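Putative citrate lyase (Ralstonia eutropha, PDB 3QQW) probably acts as a magnesium-dependent lyase of the citrate lyase family, perhaps cleaving (S)-citramalyl-CoA. Local coordinates at residues L112-N122 against V146-A157. Residues are numbered along the deposited sequence; the frame is centred on the assembly and turned at random.
Sequences LAYITVPKATN and VPVHVLIETHGA
Leu112 lays CD2 against Val146 CG1, branched aliphatic chains suiting this apolar contact. The ring of Tyr114 lies over the His149 imidazole in an offset stack, centroids 3.9 Å apart and planes at 7°. With chi1 54°, its CG lies between the backbone N and the carbonyl carbon, which brings the ring over His149, whose NE2 is held by Glu171. Ile115 CD1 reaches the same Val146 methyl as Leu112. On the interior face Thr116 OG1 shares a water with His149 ND1, while its CG2 meets Leu151 CD2 at 3.5 Å. These are neighbouring parallel strands of a TIM barrel, joined by helix 123-139 in a right-handed beta-alpha-beta crossover; Ile115 and Val117 face that helix. Val117 N bonds to His149 O (2.8 Å) and its O to Leu151 N (2.9 Å). Further on, Lys119 N donates to the anti lone pair of Glu153 OE2 (2.7 Å); its NZ, in a long salt bridge with that OE2 (3.7 Å), also pairs with Glu56 and Asp179. Glu153 and Asp179 are the predicted magnesium ligands. Ala120 O accepts from Thr154 OG1 at 2.7 Å, and that hydroxyl, as N-cap, accepts from Ala157 N. Thr121 O receives a CA-H...O contact from Gly156 CA (3.0 Å, 148° at H), an approach that a beta carbon would block.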
loop_
_atom_site.group_PDB
_atom_site.type_symbol
_atom_site.label_atom_id
_atom_site.label_comp_id
_atom_site.label_asym_id
_atom_site.label_seq_id
_atom_site.Cartn_x
_atom_site.Cartn_y
_atom_site.Cartn_z
ATOM N N LEU C 112 -32.647 14.763 8.824
ATOM C CA LEU C 112 -31.392 14.643 8.074
ATOM C C LEU C 112 -30.648 13.364 8.439
ATOM O O LEU C 112 -30.317 13.159 9.605
ATOM C CB LEU C 112 -30.519 15.874 8.306
ATOM C CG LEU C 112 -29.227 16.015 7.464
ATOM C CD1 LEU C 112 -29.510 16.085 5.960
ATOM C CD2 LEU C 112 -28.471 17.224 7.905
ATOM N N ALA C 113 -30.447 12.471 7.446
ATOM C CA ALA C 113 -29.826 11.171 7.667
ATOM C C ALA C 113 -28.297 11.284 7.789
ATOM O O ALA C 113 -27.694 10.557 8.585
ATOM C CB ALA C 113 -30.190 10.218 6.538
ATOM N N TYR C 114 -27.680 12.172 6.988
ATOM C CA TYR C 114 -26.235 12.380 6.928
ATOM C C TYR C 114 -25.883 13.589 6.080
ATOM O O TYR C 114 -26.713 14.083 5.306
ATOM C CB TYR C 114 -25.500 11.135 6.350
ATOM C CG TYR C 114 -26.029 10.693 5.014
ATOM C CD1 TYR C 114 -25.532 11.234 3.828
ATOM C CD2 TYR C 114 -27.028 9.726 4.924
ATOM C CE1 TYR C 114 -26.043 10.850 2.586
ATOM C CE2 TYR C 114 -27.555 9.346 3.691
ATOM C CZ TYR C 114 -27.059 9.910 2.527
ATOM O OH TYR C 114 -27.557 9.503 1.312
ATOM N N ILE C 115 -24.615 14.015 6.182
ATOM C CA ILE C 115 -24.054 15.062 5.343
ATOM C C ILE C 115 -22.860 14.444 4.630
ATOM O O ILE C 115 -21.999 13.823 5.261
ATOM C CB ILE C 115 -23.694 16.356 6.124
ATOM C CG1 ILE C 115 -24.970 17.126 6.466
ATOM C CG2 ILE C 115 -22.712 17.245 5.340
ATOM C CD1 ILE C 115 -24.784 18.086 7.536
ATOM N N THR C 116 -22.839 14.592 3.307
ATOM C CA THR C 116 -21.757 14.139 2.450
ATOM C C THR C 116 -20.846 15.344 2.219
ATOM O O THR C 116 -21.303 16.406 1.774
ATOM C CB THR C 116 -22.302 13.499 1.203
ATOM O OG1 THR C 116 -23.065 12.360 1.591
ATOM C CG2 THR C 116 -21.206 13.065 0.252
ATOM N N VAL C 117 -19.571 15.186 2.593
ATOM C CA VAL C 117 -18.545 16.233 2.491
ATOM C C VAL C 117 -17.615 15.878 1.318
ATOM O O VAL C 117 -16.903 14.863 1.359
ATOM C CB VAL C 117 -17.774 16.395 3.830
ATOM C CG1 VAL C 117 -16.709 17.476 3.744
ATOM C CG2 VAL C 117 -18.720 16.642 4.989
ATOM N N PRO C 118 -17.561 16.735 0.294
ATOM C CA PRO C 118 -16.745 16.405 -0.879
ATOM C C PRO C 118 -15.400 17.127 -0.942
ATOM O O PRO C 118 -15.204 18.157 -0.298
ATOM C CB PRO C 118 -17.623 16.894 -2.031
ATOM C CG PRO C 118 -18.297 18.096 -1.471
ATOM C CD PRO C 118 -18.377 17.939 0.041
ATOM N N LYS C 119 -14.498 16.600 -1.793
ATOM C CA LYS C 119 -13.248 17.221 -2.195
ATOM C C LYS C 119 -12.368 17.791 -1.069
ATOM O O LYS C 119 -11.645 18.768 -1.314
ATOM C CB LYS C 119 -13.581 18.359 -3.180
ATOM C CG LYS C 119 -13.613 17.953 -4.642
ATOM C CD LYS C 119 -14.487 18.931 -5.444
ATOM C CE LYS C 119 -15.138 18.307 -6.662
ATOM N NZ LYS C 119 -16.142 17.266 -6.304
ATOM N N ALA C 120 -12.378 17.196 0.133
ATOM C CA ALA C 120 -11.455 17.677 1.175
ATOM C C ALA C 120 -10.049 17.308 0.750
ATOM O O ALA C 120 -9.860 16.259 0.116
ATOM C CB ALA C 120 -11.777 17.082 2.533
ATOM N N THR C 121 -9.089 18.199 0.992
ATOM C CA THR C 121 -7.708 17.992 0.554
ATOM C C THR C 121 -6.811 17.568 1.711
ATOM O O THR C 121 -5.641 17.281 1.500
ATOM C CB THR C 121 -7.168 19.231 -0.139
ATOM O OG1 THR C 121 -7.254 20.340 0.760
ATOM C CG2 THR C 121 -7.898 19.530 -1.439
ATOM N N ASN C 122 -7.355 17.502 2.921
ATOM C CA ASN C 122 -6.611 17.049 4.081
ATOM C C ASN C 122 -7.531 16.760 5.268
ATOM O O ASN C 122 -8.687 17.148 5.287
ATOM C CB ASN C 122 -5.487 18.035 4.491
ATOM C CG ASN C 122 -5.939 19.434 4.792
ATOM O OD1 ASN C 122 -6.602 19.688 5.797
ATOM N ND2 ASN C 122 -5.533 20.376 3.949
ATOM N N VAL C 146 -25.141 14.386 13.656
ATOM C CA VAL C 146 -25.452 14.130 12.240
ATOM C C VAL C 146 -24.305 13.264 11.679
ATOM O O VAL C 146 -23.152 13.709 11.715
ATOM C CB VAL C 146 -25.620 15.446 11.413
ATOM C CG1 VAL C 146 -25.904 15.171 9.943
ATOM C CG2 VAL C 146 -26.681 16.345 11.994
ATOM N N PRO C 147 -24.589 12.027 11.203
ATOM C CA PRO C 147 -23.523 11.188 10.623
ATOM C C PRO C 147 -22.929 11.848 9.392
ATOM O O PRO C 147 -23.612 12.576 8.693
ATOM C CB PRO C 147 -24.248 9.891 10.269
ATOM C CG PRO C 147 -25.501 9.901 11.101
ATOM C CD PRO C 147 -25.893 11.346 11.118
ATOM N N VAL C 148 -21.645 11.649 9.171
ATOM C CA VAL C 148 -20.918 12.266 8.062
ATOM C C VAL C 148 -20.377 11.190 7.111
ATOM O O VAL C 148 -19.929 10.121 7.546
ATOM C CB VAL C 148 -19.777 13.187 8.604
ATOM C CG1 VAL C 148 -19.015 13.849 7.475
ATOM C CG2 VAL C 148 -20.328 14.241 9.565
ATOM N N HIS C 149 -20.454 11.497 5.809
ATOM C CA HIS C 149 -19.923 10.719 4.684
ATOM C C HIS C 149 -18.832 11.557 4.087
ATOM O O HIS C 149 -19.077 12.717 3.724
ATOM C CB HIS C 149 -20.997 10.386 3.645
ATOM C CG HIS C 149 -22.106 9.493 4.121
ATOM N ND1 HIS C 149 -22.981 8.910 3.219
ATOM C CD2 HIS C 149 -22.470 9.136 5.380
ATOM C CE1 HIS C 149 -23.842 8.219 3.948
ATOM N NE2 HIS C 149 -23.573 8.327 5.261
ATOM N N VAL C 150 -17.610 11.030 4.051
ATOM C CA VAL C 150 -16.474 11.816 3.558
ATOM C C VAL C 150 -15.967 11.250 2.244
ATOM O O VAL C 150 -15.639 10.066 2.147
ATOM C CB VAL C 150 -15.342 11.897 4.627
ATOM C CG1 VAL C 150 -14.152 12.693 4.126
ATOM C CG2 VAL C 150 -15.869 12.505 5.916
ATOM N N LEU C 151 -15.897 12.110 1.229
ATOM C CA LEU C 151 -15.314 11.726 -0.052
ATOM C C LEU C 151 -13.804 11.693 0.046
ATOM O O LEU C 151 -13.194 12.645 0.550
ATOM C CB LEU C 151 -15.715 12.712 -1.159
ATOM C CG LEU C 151 -16.918 12.397 -2.067
ATOM C CD1 LEU C 151 -16.748 11.109 -2.831
ATOM C CD2 LEU C 151 -18.187 12.448 -1.323
ATOM N N ILE C 152 -13.206 10.595 -0.429
ATOM C CA ILE C 152 -11.755 10.432 -0.569
ATOM C C ILE C 152 -11.538 10.515 -2.056
ATOM O O ILE C 152 -11.823 9.560 -2.774
ATOM C CB ILE C 152 -11.219 9.145 0.106
ATOM C CG1 ILE C 152 -11.658 9.079 1.620
ATOM C CG2 ILE C 152 -9.693 9.021 -0.075
ATOM C CD1 ILE C 152 -11.209 10.271 2.560
ATOM N N GLU C 153 -11.210 11.732 -2.543
ATOM C CA GLU C 153 -11.092 11.971 -3.983
ATOM C C GLU C 153 -9.966 12.952 -4.334
ATOM O O GLU C 153 -9.960 13.532 -5.427
ATOM C CB GLU C 153 -12.432 12.455 -4.551
ATOM C CG GLU C 153 -13.021 13.709 -3.932
ATOM C CD GLU C 153 -14.455 13.990 -4.345
ATOM O OE1 GLU C 153 -14.948 13.333 -5.287
ATOM O OE2 GLU C 153 -15.097 14.861 -3.717
ATOM N N THR C 154 -9.027 13.149 -3.403
ATOM C CA THR C 154 -7.874 14.019 -3.604
ATOM C C THR C 154 -6.629 13.310 -3.125
ATOM O O THR C 154 -6.731 12.334 -2.382
ATOM C CB THR C 154 -8.048 15.366 -2.898
ATOM O OG1 THR C 154 -8.012 15.181 -1.493
ATOM C CG2 THR C 154 -9.294 16.108 -3.325
ATOM N N HIS C 155 -5.450 13.809 -3.517
ATOM C CA HIS C 155 -4.169 13.266 -3.068
ATOM C C HIS C 155 -4.059 13.395 -1.555
ATOM O O HIS C 155 -3.741 12.417 -0.882
ATOM C CB HIS C 155 -2.996 13.978 -3.732
ATOM C CG HIS C 155 -2.886 13.766 -5.198
ATOM N ND1 HIS C 155 -2.574 12.532 -5.722
ATOM C CD2 HIS C 155 -2.985 14.663 -6.209
ATOM C CE1 HIS C 155 -2.533 12.708 -7.037
ATOM N NE2 HIS C 155 -2.781 13.976 -7.372
ATOM N N GLY C 156 -4.363 14.581 -1.032
ATOM C CA GLY C 156 -4.302 14.855 0.405
ATOM C C GLY C 156 -5.253 14.024 1.245
ATOM O O GLY C 156 -4.865 13.525 2.302
ATOM N N ALA C 157 -6.503 13.851 0.782
ATOM C CA ALA C 157 -7.460 13.035 1.522
ATOM C C ALA C 157 -7.052 11.549 1.486
ATOM O O ALA C 157 -7.287 10.833 2.461
ATOM C CB ALA C 157 -8.860 13.213 0.978
HETATM O O HOH W 1 -22.456 10.123 0.782
HETATM O O HOH W 2 -14.000 15.190 1.518
HETATM O O HOH W 3 -11.261 14.117 -0.813
#